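Local coordinates for protease (Helicobacter pylori, PDB 5EUF), which probably cleaves the cytoplasmic domain of the human junctional adhesion molecule JAM-A as a probably zinc-dependent M16-family protease, weakening gastric epithelial cell-cell adhesion, at residues B[52-57]-B[124-129]; B[60-65]-B[120-125]; B[290-295]-B[327-332]. All coordinates share one frame; numbering follows the deposited sequence.

Interaction 1 (B[52-57]-B[124-129]); sequences AHMLEH and LPERQV. With ZN (zinc ion), chain G.
Zinc is bound by NE2 of His53 at 2.4 Å, and one helical turn further on the ring of His57 presents its CD2 edge to Glu126 of the facing helix. His53, Glu56 and His57 form the HXXEH signature of M16 peptidases, the inverted zinc motif, and Glu133, farther along the helix that carries Glu126, also holds the metal here. His57 is a likely third protein ligand, as in its close relatives, yet in this model its ring atom nearest the zinc ion is CE1, at 3.2 Å, and no ring nitrogen is at bonding distance. Histidine suits position 53 because its ring offers a nitrogen to the metal; in His57, CD2 lies against Glu126 while CE1 is on the metal side. OE1 of Glu56, the likely proton acceptor, is hydrogen-bonded to Thr86.

The two helices lie 10.4 Å apart at their axes and run at 116° to each other, so side chains must span the gap. Glu126 does so with CG anti to its own backbone N (chi1 -166°) and a bend at the next bond, which swings the carboxylate across the His57 side chain. OE2 lies in the imidazole plane at its edge, 3.0 Å from CD2 of His57, a contact of oxygen with ring carbon; no hydrogen bond joins the two segments. OE1 is salt-bridged to Lys61, which probably limits how the carboxylate can turn.

Met54, modelled as selenomethionine, brings the nonpolar half of the contact. Its long flexible chain runs between the helices beside Phe123, Val130, Trp174 and Ile179, and its terminal CE ends 3.7 Å from CB of Glu126 and 3.7 Å from the backbone N of Arg127.

Interaction 2 (B[60-65]-B[120-125]); sequences FKSTKN and EDEFLP
Glu122 reaches out from the first turn of helix 120-139 to Lys61 and Ser62 of the loop that follows helix 51-58. From CB its chain runs straight: CG stands anti to the carbonyl carbon, and chi2 of 177° keeps the rest extended, so CB and CG serve as a strut that carries the carboxylate over to the loop. CD arrives 3.3 Å from OG of Ser62 and 3.8 Å from CB of Lys61. Both carboxylate oxygens lie near the Ser62 hydroxyl, OE2 at 2.7 Å from OG and OE1 at 3.3 Å. OE1 is also beside the aliphatic root of Lys61, 3.6 Å from its CB, while the lysine amine goes to Glu126. OE2 in addition accepts a weak hydrogen bond from the backbone N of Ser62 at 3.3 Å. Serine fits because its short side chain sets a hydroxyl close to its own N-H; OG is hydrogen-bonded to Asn117 as well. The contact ties the loop that follows the HXXEH helix to the start of the helix bearing the zinc ligand Glu133, a pairing that belongs to the M16 catalytic domain.

Interaction 3 (B[290-295]-B[327-332]); sequences DKKRLA and QKEIVA
Lys292 is the first residue of 290-295 to touch segment 327-332, where it meets Glu329. The loop joins helix 284-289 to the edge strand 295-302 and is held here to helix 323-338, within the M16 inactive-domain range and away from the zinc site. The lysine chain is extended beyond CG, carrying the amine well out, and NZ forms a salt bridge with OE1 of Glu329; the modelled 2.5 Å is shorter than usual and its exact value carries no weight. The ammonium lies above the carboxylate, 42° out of its plane, and favours one oxygen: OE2 of Glu329 is 3.9 Å from NZ. The two side chains approach from opposite directions, and a bend at chi2 of Glu329 (-63°) turns its head group to the lysine.

Arg293 then takes a left-handed helical backbone conformation, and the carbonyl oxygen of Arg293 is hydrogen-bonded to Asn318. Leu294 lays CD2 3.7 Å from CG of Glu329; leucine suits this place because its branched nonpolar end packs on that methylene and on Leu326.

With Lys292 exposed to solvent, the ion pair probably adds a modest, water-screened attraction to the nonpolar contact beside it.

Interactions 1 and 2 are neighbours, their centres about 10 Å apart, and both end on helix 120-139, sharing Leu124 and Pro125. A salt bridge connects the two contacts directly, so the HXXEH helix and the loop that follows it are fastened to successive turns of the same long helix, within the peptidase M16 range. Interaction 3 comes later in the chain, in the range of the inactive M16 domain, where a loop meets helix 323-338. Its centre is about 40 Å from that of interaction 1 and about 49 Å from that of interaction 2. Interaction 1 holds zinc-site residues and interaction 2 lies next to it, while interaction 3 joins elements of the other domain, far from the metal.

Interaction 1 (B[52-57]-B[124-129])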
ATOM      1  N   ALA B  52      10.417  11.960  -3.469  1.00 34.50           N
ATOM      2  CA  ALA B  52      11.846  11.832  -3.730  1.00 29.97           C
ATOM      3  C   ALA B  52      12.159  12.200  -5.178  1.00 30.76           C
ATOM      4  O   ALA B  52      13.179  12.828  -5.466  1.00 27.15           O
ATOM      5  CB  ALA B  52      12.321  10.419  -3.420  1.00 12.32           C
ATOM      6  N   HIS B  53      11.257  11.814  -6.077  1.00 26.59           N
ATOM      7  CA  HIS B  53      11.380  12.111  -7.498  1.00 13.64           C
ATOM      8  C   HIS B  53      11.101  13.582  -7.805  1.00 21.26           C
ATOM      9  O   HIS B  53      11.746  14.169  -8.670  1.00 26.78           O
ATOM     10  CB  HIS B  53      10.433  11.220  -8.302  1.00 26.35           C
ATOM     11  CG  HIS B  53      10.445  11.487  -9.775  1.00 25.99           C
ATOM     12  ND1 HIS B  53       9.499  12.273 -10.397  1.00 28.74           N
ATOM     13  CD2 HIS B  53      11.281  11.062 -10.752  1.00 35.87           C
ATOM     14  CE1 HIS B  53       9.754  12.327 -11.692  1.00 36.78           C
ATOM     15  NE2 HIS B  53      10.831  11.601 -11.933  1.00 55.47           N
HETATM   16  N   MSE B  54      10.138  14.170  -7.101  1.00 19.46           N
HETATM   17  CA  MSE B  54       9.818  15.587  -7.276  1.00 21.58           C
HETATM   18  C   MSE B  54      11.027  16.459  -6.942  1.00 33.96           C
HETATM   19  O   MSE B  54      11.313  17.432  -7.642  1.00 30.51           O
HETATM   20  CB  MSE B  54       8.618  15.984  -6.408  1.00 15.99           C
HETATM   21  CG  MSE B  54       8.320  17.486  -6.359  1.00 16.99           C
HETATM   22 SE   MSE B  54       7.587  18.247  -8.009  0.54 35.30          SE
HETATM   23  CE  MSE B  54       7.225  20.052  -7.375  1.00 65.93           C
ATOM     24  N   LEU B  55      11.740  16.090  -5.880  1.00 29.69           N
ATOM     25  CA  LEU B  55      12.936  16.811  -5.453  1.00 30.29           C
ATOM     26  C   LEU B  55      14.015  16.858  -6.533  1.00 34.45           C
ATOM     27  O   LEU B  55      14.822  17.784  -6.569  1.00 46.77           O
ATOM     28  CB  LEU B  55      13.512  16.183  -4.186  1.00 25.63           C
ATOM     29  CG  LEU B  55      12.790  16.525  -2.887  1.00 29.26           C
ATOM     30  CD1 LEU B  55      13.487  15.869  -1.707  1.00 14.12           C
ATOM     31  CD2 LEU B  55      12.729  18.031  -2.709  1.00 23.33           C
ATOM     32  N   GLU B  56      14.033  15.852  -7.401  1.00 31.91           N
ATOM     33  CA  GLU B  56      14.958  15.841  -8.528  1.00 36.47           C
ATOM     34  C   GLU B  56      14.701  17.047  -9.427  1.00 50.50           C
ATOM     35  O   GLU B  56      15.637  17.717  -9.865  1.00 51.41           O
ATOM     36  CB  GLU B  56      14.830  14.540  -9.328  1.00 31.38           C
ATOM     37  CG  GLU B  56      15.616  14.534 -10.631  1.00 43.05           C
ATOM     38  CD  GLU B  56      15.343  13.306 -11.479  1.00 51.22           C
ATOM     39  OE1 GLU B  56      14.868  12.292 -10.925  1.00 58.41           O
ATOM     40  OE2 GLU B  56      15.596  13.359 -12.701  1.00 51.04           O
ATOM     41  N   HIS B  57      13.425  17.324  -9.686  1.00 55.40           N
ATOM     42  CA  HIS B  57      13.038  18.465 -10.511  1.00 54.10           C
ATOM     43  C   HIS B  57      13.335  19.786  -9.807  1.00 48.73           C
ATOM     44  O   HIS B  57      13.815  20.736 -10.425  1.00 53.47           O
ATOM     45  CB  HIS B  57      11.552  18.393 -10.874  1.00 44.28           C
ATOM     46  CG  HIS B  57      11.225  17.363 -11.911  1.00 42.62           C
ATOM     47  ND1 HIS B  57      11.657  16.055 -11.826  1.00 42.64           N
ATOM     48  CD2 HIS B  57      10.499  17.444 -13.051  1.00 42.64           C
ATOM     49  CE1 HIS B  57      11.214  15.378 -12.871  1.00 45.08           C
ATOM     50  NE2 HIS B  57      10.509  16.198 -13.629  1.00 47.73           N
ATOM     51  N   LEU B 124       4.505  24.931  -7.096  1.00 41.30           N
ATOM     52  CA  LEU B 124       3.192  24.825  -7.728  1.00 43.83           C
ATOM     53  C   LEU B 124       3.250  24.540  -9.235  1.00 48.22           C
ATOM     54  O   LEU B 124       2.565  23.631  -9.708  1.00 47.54           O
ATOM     55  CB  LEU B 124       2.371  26.093  -7.467  1.00 42.72           C
ATOM     56  CG  LEU B 124       1.913  26.309  -6.024  1.00 34.63           C
ATOM     57  CD1 LEU B 124       0.970  27.497  -5.930  1.00 34.42           C
ATOM     58  CD2 LEU B 124       1.254  25.051  -5.479  1.00 39.87           C
ATOM     59  N   PRO B 125       4.058  25.300 -10.002  1.00 53.56           N
ATOM     60  CA  PRO B 125       4.069  24.981 -11.433  1.00 57.87           C
ATOM     61  C   PRO B 125       4.768  23.661 -11.743  1.00 60.80           C
ATOM     62  O   PRO B 125       4.370  22.966 -12.679  1.00 70.00           O
ATOM     63  CB  PRO B 125       4.838  26.155 -12.045  1.00 52.22           C
ATOM     64  CG  PRO B 125       5.730  26.617 -10.959  1.00 47.11           C
ATOM     65  CD  PRO B 125       4.931  26.450  -9.699  1.00 51.24           C
ATOM     66  N   GLU B 126       5.791  23.321 -10.966  1.00 48.53           N
ATOM     67  CA  GLU B 126       6.577  22.124 -11.235  1.00 39.23           C
ATOM     68  C   GLU B 126       5.775  20.857 -10.959  1.00 45.52           C
ATOM     69  O   GLU B 126       5.995  19.826 -11.594  1.00 44.91           O
ATOM     70  CB  GLU B 126       7.865  22.127 -10.407  1.00 23.14           C
ATOM     71  CG  GLU B 126       8.899  21.100 -10.856  1.00 30.51           C
ATOM     72  CD  GLU B 126       9.433  21.365 -12.257  1.00 47.79           C
ATOM     73  OE1 GLU B 126       9.406  22.533 -12.707  1.00 48.48           O
ATOM     74  OE2 GLU B 126       9.886  20.401 -12.910  1.00 55.04           O
ATOM     75  N   ARG B 127       4.841  20.937 -10.015  1.00 47.35           N
ATOM     76  CA  ARG B 127       3.997  19.793  -9.691  1.00 38.47           C
ATOM     77  C   ARG B 127       3.111  19.420 -10.872  1.00 54.91           C
ATOM     78  O   ARG B 127       2.858  18.241 -11.124  1.00 51.27           O
ATOM     79  CB  ARG B 127       3.135  20.079  -8.464  1.00 29.74           C
ATOM     80  CG  ARG B 127       2.205  18.931  -8.105  1.00 33.95           C
ATOM     81  CD  ARG B 127       1.455  19.197  -6.817  1.00 42.44           C
ATOM     82  NE  ARG B 127       0.522  20.310  -6.938  1.00 34.18           N
ATOM     83  CZ  ARG B 127      -0.237  20.748  -5.941  1.00 48.90           C
ATOM     84  NH1 ARG B 127      -0.169  20.163  -4.753  1.00 49.85           N
ATOM     85  NH2 ARG B 127      -1.062  21.769  -6.131  1.00 67.08           N
ATOM     86  N   GLN B 128       2.638  20.431 -11.592  1.00 60.98           N
ATOM     87  CA  GLN B 128       1.833  20.197 -12.783  1.00 55.00           C
ATOM     88  C   GLN B 128       2.650  19.479 -13.847  1.00 42.64           C
ATOM     89  O   GLN B 128       2.118  18.670 -14.605  1.00 49.03           O
ATOM     90  CB  GLN B 128       1.282  21.512 -13.332  1.00 66.68           C
ATOM     91  CG  GLN B 128       0.072  22.021 -12.577  1.00 73.77           C
ATOM     92  CD  GLN B 128      -1.065  21.020 -12.577  1.00 73.90           C
ATOM     93  OE1 GLN B 128      -1.306  20.335 -13.573  1.00 81.28           O
ATOM     94  NE2 GLN B 128      -1.766  20.922 -11.454  1.00 70.65           N
ATOM     95  N   VAL B 129       3.945  19.773 -13.889  1.00 32.35           N
ATOM     96  CA  VAL B 129       4.848  19.123 -14.831  1.00 43.09           C
ATOM     97  C   VAL B 129       4.982  17.641 -14.503  1.00 48.99           C
ATOM     98  O   VAL B 129       4.831  16.787 -15.377  1.00 54.12           O
ATOM     99  CB  VAL B 129       6.247  19.776 -14.827  1.00 44.01           C
ATOM    100  CG1 VAL B 129       7.189  19.027 -15.759  1.00 23.59           C
ATOM    101  CG2 VAL B 129       6.151  21.242 -15.219  1.00 37.79           C
TER
HETATM  102 ZN    ZN G 502      11.441  12.458 -14.097  0.87 91.95          ZN

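Interaction 2 (B[60-65]-B[120-125])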
ATOM      1  N   PHE B  60      17.023  21.779  -9.295  1.00 37.72           N
ATOM      2  CA  PHE B  60      17.597  22.680 -10.287  1.00 36.98           C
ATOM      3  C   PHE B  60      16.851  24.010 -10.324  1.00 38.95           C
ATOM      4  O   PHE B  60      16.898  24.737 -11.317  1.00 38.07           O
ATOM      5  CB  PHE B  60      17.591  22.019 -11.665  1.00 21.89           C
ATOM      6  CG  PHE B  60      18.379  20.745 -11.716  1.00 33.54           C
ATOM      7  CD1 PHE B  60      19.755  20.774 -11.868  1.00 45.83           C
ATOM      8  CD2 PHE B  60      17.747  19.520 -11.592  1.00 40.31           C
ATOM      9  CE1 PHE B  60      20.488  19.602 -11.906  1.00 48.54           C
ATOM     10  CE2 PHE B  60      18.474  18.345 -11.630  1.00 51.73           C
ATOM     11  CZ  PHE B  60      19.847  18.387 -11.787  1.00 50.77           C
ATOM     12  N   LYS B  61      16.161  24.317  -9.231  1.00 33.36           N
ATOM     13  CA  LYS B  61      15.487  25.598  -9.090  1.00 31.65           C
ATOM     14  C   LYS B  61      16.379  26.566  -8.321  1.00 32.06           C
ATOM     15  O   LYS B  61      17.574  26.316  -8.154  1.00 30.95           O
ATOM     16  CB  LYS B  61      14.140  25.426  -8.391  1.00 34.28           C
ATOM     17  CG  LYS B  61      13.171  24.522  -9.140  1.00 29.76           C
ATOM     18  CD  LYS B  61      12.819  25.090 -10.509  1.00 40.17           C
ATOM     19  CE  LYS B  61      11.838  24.190 -11.248  1.00 43.86           C
ATOM     20  NZ  LYS B  61      11.480  24.723 -12.595  1.00 47.99           N
ATOM     21  N   SER B  62      15.797  27.663  -7.846  1.00 35.98           N
ATOM     22  CA  SER B  62      16.577  28.744  -7.245  1.00 34.36           C
ATOM     23  C   SER B  62      17.220  28.355  -5.922  1.00 27.23           C
ATOM     24  O   SER B  62      16.663  27.576  -5.146  1.00 35.66           O
ATOM     25  CB  SER B  62      15.704  29.980  -7.032  1.00 42.09           C
ATOM     26  OG  SER B  62      14.732  29.751  -6.028  1.00 41.07           O
ATOM     27  N   THR B  63      18.404  28.911  -5.683  1.00 29.69           N
ATOM     28  CA  THR B  63      19.102  28.762  -4.412  1.00 39.28           C
ATOM     29  C   THR B  63      19.449  30.146  -3.862  1.00 46.91           C
ATOM     30  O   THR B  63      18.873  31.147  -4.288  1.00 62.58           O
ATOM     31  CB  THR B  63      20.385  27.925  -4.556  1.00 32.63           C
ATOM     32  OG1 THR B  63      21.310  28.615  -5.404  1.00 32.32           O
ATOM     33  CG2 THR B  63      20.074  26.562  -5.158  1.00 22.04           C
ATOM     34  N   LYS B  64      20.391  30.204  -2.925  1.00 33.26           N
ATOM     35  CA  LYS B  64      20.787  31.478  -2.331  1.00 34.70           C
ATOM     36  C   LYS B  64      21.502  32.365  -3.344  1.00 35.45           C
ATOM     37  O   LYS B  64      21.361  33.586  -3.316  1.00 54.25           O
ATOM     38  CB  LYS B  64      21.684  31.249  -1.110  1.00 45.47           C
ATOM     39  CG  LYS B  64      22.199  32.520  -0.448  1.00 58.56           C
ATOM     40  CD  LYS B  64      23.098  32.203   0.741  1.00 62.41           C
ATOM     41  CE  LYS B  64      23.625  33.478   1.391  1.00 67.68           C
ATOM     42  NZ  LYS B  64      24.484  33.195   2.575  1.00 68.99           N
ATOM     43  N   ASN B  65      22.260  31.746  -4.243  1.00 37.70           N
ATOM     44  CA  ASN B  65      23.034  32.491  -5.230  1.00 39.58           C
ATOM     45  C   ASN B  65      22.561  32.246  -6.661  1.00 44.64           C
ATOM     46  O   ASN B  65      22.678  33.118  -7.522  1.00 57.47           O
ATOM     47  CB  ASN B  65      24.517  32.141  -5.108  1.00 40.05           C
ATOM     48  CG  ASN B  65      25.062  32.402  -3.720  1.00 56.34           C
ATOM     49  OD1 ASN B  65      25.620  31.510  -3.080  1.00 60.99           O
ATOM     50  ND2 ASN B  65      24.900  33.631  -3.243  1.00 70.42           N
ATOM     51  N   GLU B 120       7.279  28.566  -3.032  1.00 41.34           N
ATOM     52  CA  GLU B 120       5.943  28.108  -3.407  1.00 37.92           C
ATOM     53  C   GLU B 120       5.672  28.333  -4.894  1.00 43.98           C
ATOM     54  O   GLU B 120       5.029  27.514  -5.549  1.00 34.86           O
ATOM     55  CB  GLU B 120       4.883  28.824  -2.569  1.00 45.68           C
ATOM     56  CG  GLU B 120       3.448  28.469  -2.930  1.00 50.25           C
ATOM     57  CD  GLU B 120       2.455  29.509  -2.444  1.00 72.93           C
ATOM     58  OE1 GLU B 120       2.820  30.703  -2.390  1.00 73.85           O
ATOM     59  OE2 GLU B 120       1.310  29.134  -2.114  1.00 85.34           O
ATOM     60  N   ASP B 121       6.177  29.445  -5.423  1.00 62.72           N
ATOM     61  CA  ASP B 121       5.973  29.797  -6.826  1.00 72.72           C
ATOM     62  C   ASP B 121       6.783  28.910  -7.772  1.00 61.02           C
ATOM     63  O   ASP B 121       6.670  29.027  -8.993  1.00 47.71           O
ATOM     64  CB  ASP B 121       6.328  31.268  -7.062  1.00 84.40           C
ATOM     65  CG  ASP B 121       7.740  31.605  -6.623  1.00 91.94           C
ATOM     66  OD1 ASP B 121       7.925  31.961  -5.440  1.00100.48           O
ATOM     67  OD2 ASP B 121       8.664  31.516  -7.460  1.00 87.60           O
ATOM     68  N   GLU B 122       7.602  28.032  -7.202  1.00 58.59           N
ATOM     69  CA  GLU B 122       8.367  27.066  -7.984  1.00 52.34           C
ATOM     70  C   GLU B 122       7.776  25.677  -7.823  1.00 49.15           C
ATOM     71  O   GLU B 122       7.791  24.868  -8.751  1.00 53.19           O
ATOM     72  CB  GLU B 122       9.834  27.063  -7.557  1.00 46.26           C
ATOM     73  CG  GLU B 122      10.535  28.388  -7.761  1.00 65.29           C
ATOM     74  CD  GLU B 122      11.964  28.373  -7.262  1.00 72.55           C
ATOM     75  OE1 GLU B 122      12.247  27.657  -6.277  1.00 65.62           O
ATOM     76  OE2 GLU B 122      12.803  29.078  -7.860  1.00 75.05           O
ATOM     77  N   PHE B 123       7.256  25.408  -6.632  1.00 43.27           N
ATOM     78  CA  PHE B 123       6.664  24.115  -6.328  1.00 39.27           C
ATOM     79  C   PHE B 123       5.346  23.901  -7.069  1.00 41.70           C
ATOM     80  O   PHE B 123       5.095  22.819  -7.600  1.00 41.62           O
ATOM     81  CB  PHE B 123       6.445  23.978  -4.821  1.00 39.35           C
ATOM     82  CG  PHE B 123       5.368  23.005  -4.455  1.00 33.31           C
ATOM     83  CD1 PHE B 123       5.574  21.642  -4.583  1.00 21.40           C
ATOM     84  CD2 PHE B 123       4.146  23.451  -3.983  1.00 34.88           C
ATOM     85  CE1 PHE B 123       4.581  20.746  -4.248  1.00 52.08           C
ATOM     86  CE2 PHE B 123       3.151  22.559  -3.646  1.00 47.03           C
ATOM     87  CZ  PHE B 123       3.369  21.204  -3.777  1.00 52.62           C
ATOM     88  N   LEU B 124       4.505  24.931  -7.096  1.00 41.30           N
ATOM     89  CA  LEU B 124       3.192  24.825  -7.728  1.00 43.83           C
ATOM     90  C   LEU B 124       3.250  24.540  -9.235  1.00 48.22           C
ATOM     91  O   LEU B 124       2.565  23.631  -9.708  1.00 47.54           O
ATOM     92  CB  LEU B 124       2.371  26.093  -7.467  1.00 42.72           C
ATOM     93  CG  LEU B 124       1.913  26.309  -6.024  1.00 34.63           C
ATOM     94  CD1 LEU B 124       0.970  27.497  -5.930  1.00 34.42           C
ATOM     95  CD2 LEU B 124       1.254  25.051  -5.479  1.00 39.87           C
ATOM     96  N   PRO B 125       4.058  25.300 -10.002  1.00 53.56           N
ATOM     97  CA  PRO B 125       4.069  24.981 -11.433  1.00 57.87           C
ATOM     98  C   PRO B 125       4.768  23.661 -11.743  1.00 60.80           C
ATOM     99  O   PRO B 125       4.370  22.966 -12.679  1.00 70.00           O
ATOM    100  CB  PRO B 125       4.838  26.155 -12.045  1.00 52.22           C
ATOM    101  CG  PRO B 125       5.730  26.617 -10.959  1.00 47.11           C
ATOM    102  CD  PRO B 125       4.931  26.450  -9.699  1.00 51.24           C
TER

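Interaction 3 (B[290-295]-B[327-332])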
ATOM      1  N   ASP B 290      12.559 -14.302 -32.197  1.00 48.24           N
ATOM      2  CA  ASP B 290      13.111 -14.803 -33.452  1.00 54.51           C
ATOM      3  C   ASP B 290      12.474 -16.112 -33.918  1.00 58.17           C
ATOM      4  O   ASP B 290      11.727 -16.131 -34.898  1.00 46.39           O
ATOM      5  CB  ASP B 290      14.624 -14.993 -33.323  1.00 55.29           C
ATOM      6  CG  ASP B 290      15.350 -13.701 -33.010  1.00 57.21           C
ATOM      7  OD1 ASP B 290      14.749 -12.622 -33.192  1.00 58.91           O
ATOM      8  OD2 ASP B 290      16.523 -13.765 -32.587  1.00 66.22           O
ATOM      9  N   LYS B 291      12.778 -17.198 -33.215  1.00 60.15           N
ATOM     10  CA  LYS B 291      12.367 -18.538 -33.634  1.00 62.21           C
ATOM     11  C   LYS B 291      10.851 -18.708 -33.732  1.00 66.12           C
ATOM     12  O   LYS B 291      10.362 -19.458 -34.577  1.00 77.79           O
ATOM     13  CB  LYS B 291      12.939 -19.587 -32.677  1.00 56.84           C
ATOM     14  N   LYS B 292      10.105 -18.016 -32.874  1.00 61.33           N
ATOM     15  CA  LYS B 292       8.652 -18.151 -32.868  1.00 59.81           C
ATOM     16  C   LYS B 292       7.944 -16.852 -33.242  1.00 66.14           C
ATOM     17  O   LYS B 292       6.764 -16.865 -33.594  1.00 51.54           O
ATOM     18  CB  LYS B 292       8.170 -18.636 -31.500  1.00 45.56           C
ATOM     19  CG  LYS B 292       8.685 -20.016 -31.131  1.00 51.79           C
ATOM     20  CD  LYS B 292       8.221 -20.443 -29.752  1.00 49.89           C
ATOM     21  CE  LYS B 292       8.812 -21.792 -29.376  1.00 58.17           C
ATOM     22  NZ  LYS B 292       8.430 -22.207 -27.999  1.00 68.00           N
ATOM     23  N   ARG B 293       8.675 -15.742 -33.163  1.00 75.84           N
ATOM     24  CA  ARG B 293       8.146 -14.420 -33.502  1.00 68.78           C
ATOM     25  C   ARG B 293       6.869 -14.101 -32.725  1.00 59.27           C
ATOM     26  O   ARG B 293       5.927 -13.526 -33.270  1.00 51.86           O
ATOM     27  CB  ARG B 293       7.886 -14.316 -35.008  1.00 61.11           C
ATOM     28  N   LEU B 294       6.850 -14.475 -31.449  1.00 61.11           N
ATOM     29  CA  LEU B 294       5.676 -14.275 -30.604  1.00 49.37           C
ATOM     30  C   LEU B 294       5.638 -12.878 -29.995  1.00 54.88           C
ATOM     31  O   LEU B 294       4.565 -12.296 -29.831  1.00 57.65           O
ATOM     32  CB  LEU B 294       5.634 -15.324 -29.492  1.00 32.04           C
ATOM     33  CG  LEU B 294       4.625 -16.462 -29.657  1.00 47.55           C
ATOM     34  CD1 LEU B 294       4.821 -17.175 -30.984  1.00 57.51           C
ATOM     35  CD2 LEU B 294       4.734 -17.442 -28.501  1.00 56.65           C
ATOM     36  N   ALA B 295       6.809 -12.345 -29.664  1.00 51.41           N
ATOM     37  CA  ALA B 295       6.895 -11.032 -29.033  1.00 48.30           C
ATOM     38  C   ALA B 295       7.773 -10.066 -29.826  1.00 41.59           C
ATOM     39  O   ALA B 295       8.821 -10.449 -30.350  1.00 39.84           O
ATOM     40  CB  ALA B 295       7.415 -11.167 -27.612  1.00 48.39           C
ATOM     41  N   GLN B 327       3.394 -16.027 -21.408  1.00 49.80           N
ATOM     42  CA  GLN B 327       3.701 -16.596 -20.102  1.00 40.71           C
ATOM     43  C   GLN B 327       3.993 -18.087 -20.212  1.00 47.42           C
ATOM     44  O   GLN B 327       4.913 -18.598 -19.572  1.00 47.73           O
ATOM     45  CB  GLN B 327       2.553 -16.367 -19.121  1.00 27.52           C
ATOM     46  CG  GLN B 327       2.881 -16.820 -17.710  1.00 37.62           C
ATOM     47  CD  GLN B 327       1.651 -17.140 -16.893  1.00 43.80           C
ATOM     48  OE1 GLN B 327       0.538 -17.182 -17.416  1.00 36.18           O
ATOM     49  NE2 GLN B 327       1.845 -17.371 -15.599  1.00 60.39           N
ATOM     50  N   LYS B 328       3.205 -18.780 -21.027  1.00 42.16           N
ATOM     51  CA  LYS B 328       3.374 -20.215 -21.219  1.00 54.12           C
ATOM     52  C   LYS B 328       4.765 -20.546 -21.748  1.00 54.62           C
ATOM     53  O   LYS B 328       5.313 -21.607 -21.452  1.00 51.45           O
ATOM     54  CB  LYS B 328       2.308 -20.754 -22.176  1.00 63.70           C
ATOM     55  N   GLU B 329       5.337 -19.624 -22.519  1.00 52.79           N
ATOM     56  CA  GLU B 329       6.633 -19.847 -23.152  1.00 49.62           C
ATOM     57  C   GLU B 329       7.806 -19.534 -22.229  1.00 46.33           C
ATOM     58  O   GLU B 329       8.745 -20.324 -22.129  1.00 61.46           O
ATOM     59  CB  GLU B 329       6.749 -19.016 -24.431  1.00 54.31           C
ATOM     60  CG  GLU B 329       5.763 -19.404 -25.523  1.00 68.68           C
ATOM     61  CD  GLU B 329       5.959 -20.826 -26.021  1.00 85.05           C
ATOM     62  OE1 GLU B 329       7.114 -21.304 -26.030  1.00 93.86           O
ATOM     63  OE2 GLU B 329       4.957 -21.465 -26.405  1.00 81.61           O
ATOM     64  N   ILE B 330       7.761 -18.385 -21.562  1.00 42.62           N
ATOM     65  CA  ILE B 330       8.842 -18.004 -20.656  1.00 40.47           C
ATOM     66  C   ILE B 330       8.951 -18.994 -19.499  1.00 46.48           C
ATOM     67  O   ILE B 330      10.046 -19.282 -19.026  1.00 64.68           O
ATOM     68  CB  ILE B 330       8.661 -16.573 -20.097  1.00 36.11           C
ATOM     69  CG1 ILE B 330       7.265 -16.391 -19.505  1.00 64.98           C
ATOM     70  CG2 ILE B 330       8.897 -15.539 -21.180  1.00 26.05           C
ATOM     71  CD1 ILE B 330       6.950 -14.959 -19.134  1.00 82.02           C
ATOM     72  N   VAL B 331       7.814 -19.523 -19.057  1.00 47.82           N
ATOM     73  CA  VAL B 331       7.808 -20.530 -18.005  1.00 49.05           C
ATOM     74  C   VAL B 331       8.454 -21.815 -18.518  1.00 47.74           C
ATOM     75  O   VAL B 331       9.243 -22.449 -17.815  1.00 45.73           O
ATOM     76  CB  VAL B 331       6.375 -20.818 -17.503  1.00 23.28           C
ATOM     77  CG1 VAL B 331       6.351 -22.052 -16.618  1.00 23.69           C
ATOM     78  CG2 VAL B 331       5.826 -19.614 -16.752  1.00 22.35           C
ATOM     79  N   ALA B 332       8.129 -22.176 -19.756  1.00 45.33           N
ATOM     80  CA  ALA B 332       8.700 -23.351 -20.405  1.00 44.32           C
ATOM     81  C   ALA B 332      10.221 -23.247 -20.519  1.00 47.23           C
ATOM     82  O   ALA B 332      10.932 -24.251 -20.443  1.00 41.17           O
ATOM     83  CB  ALA B 332       8.079 -23.548 -21.781  1.00 31.90           C
TER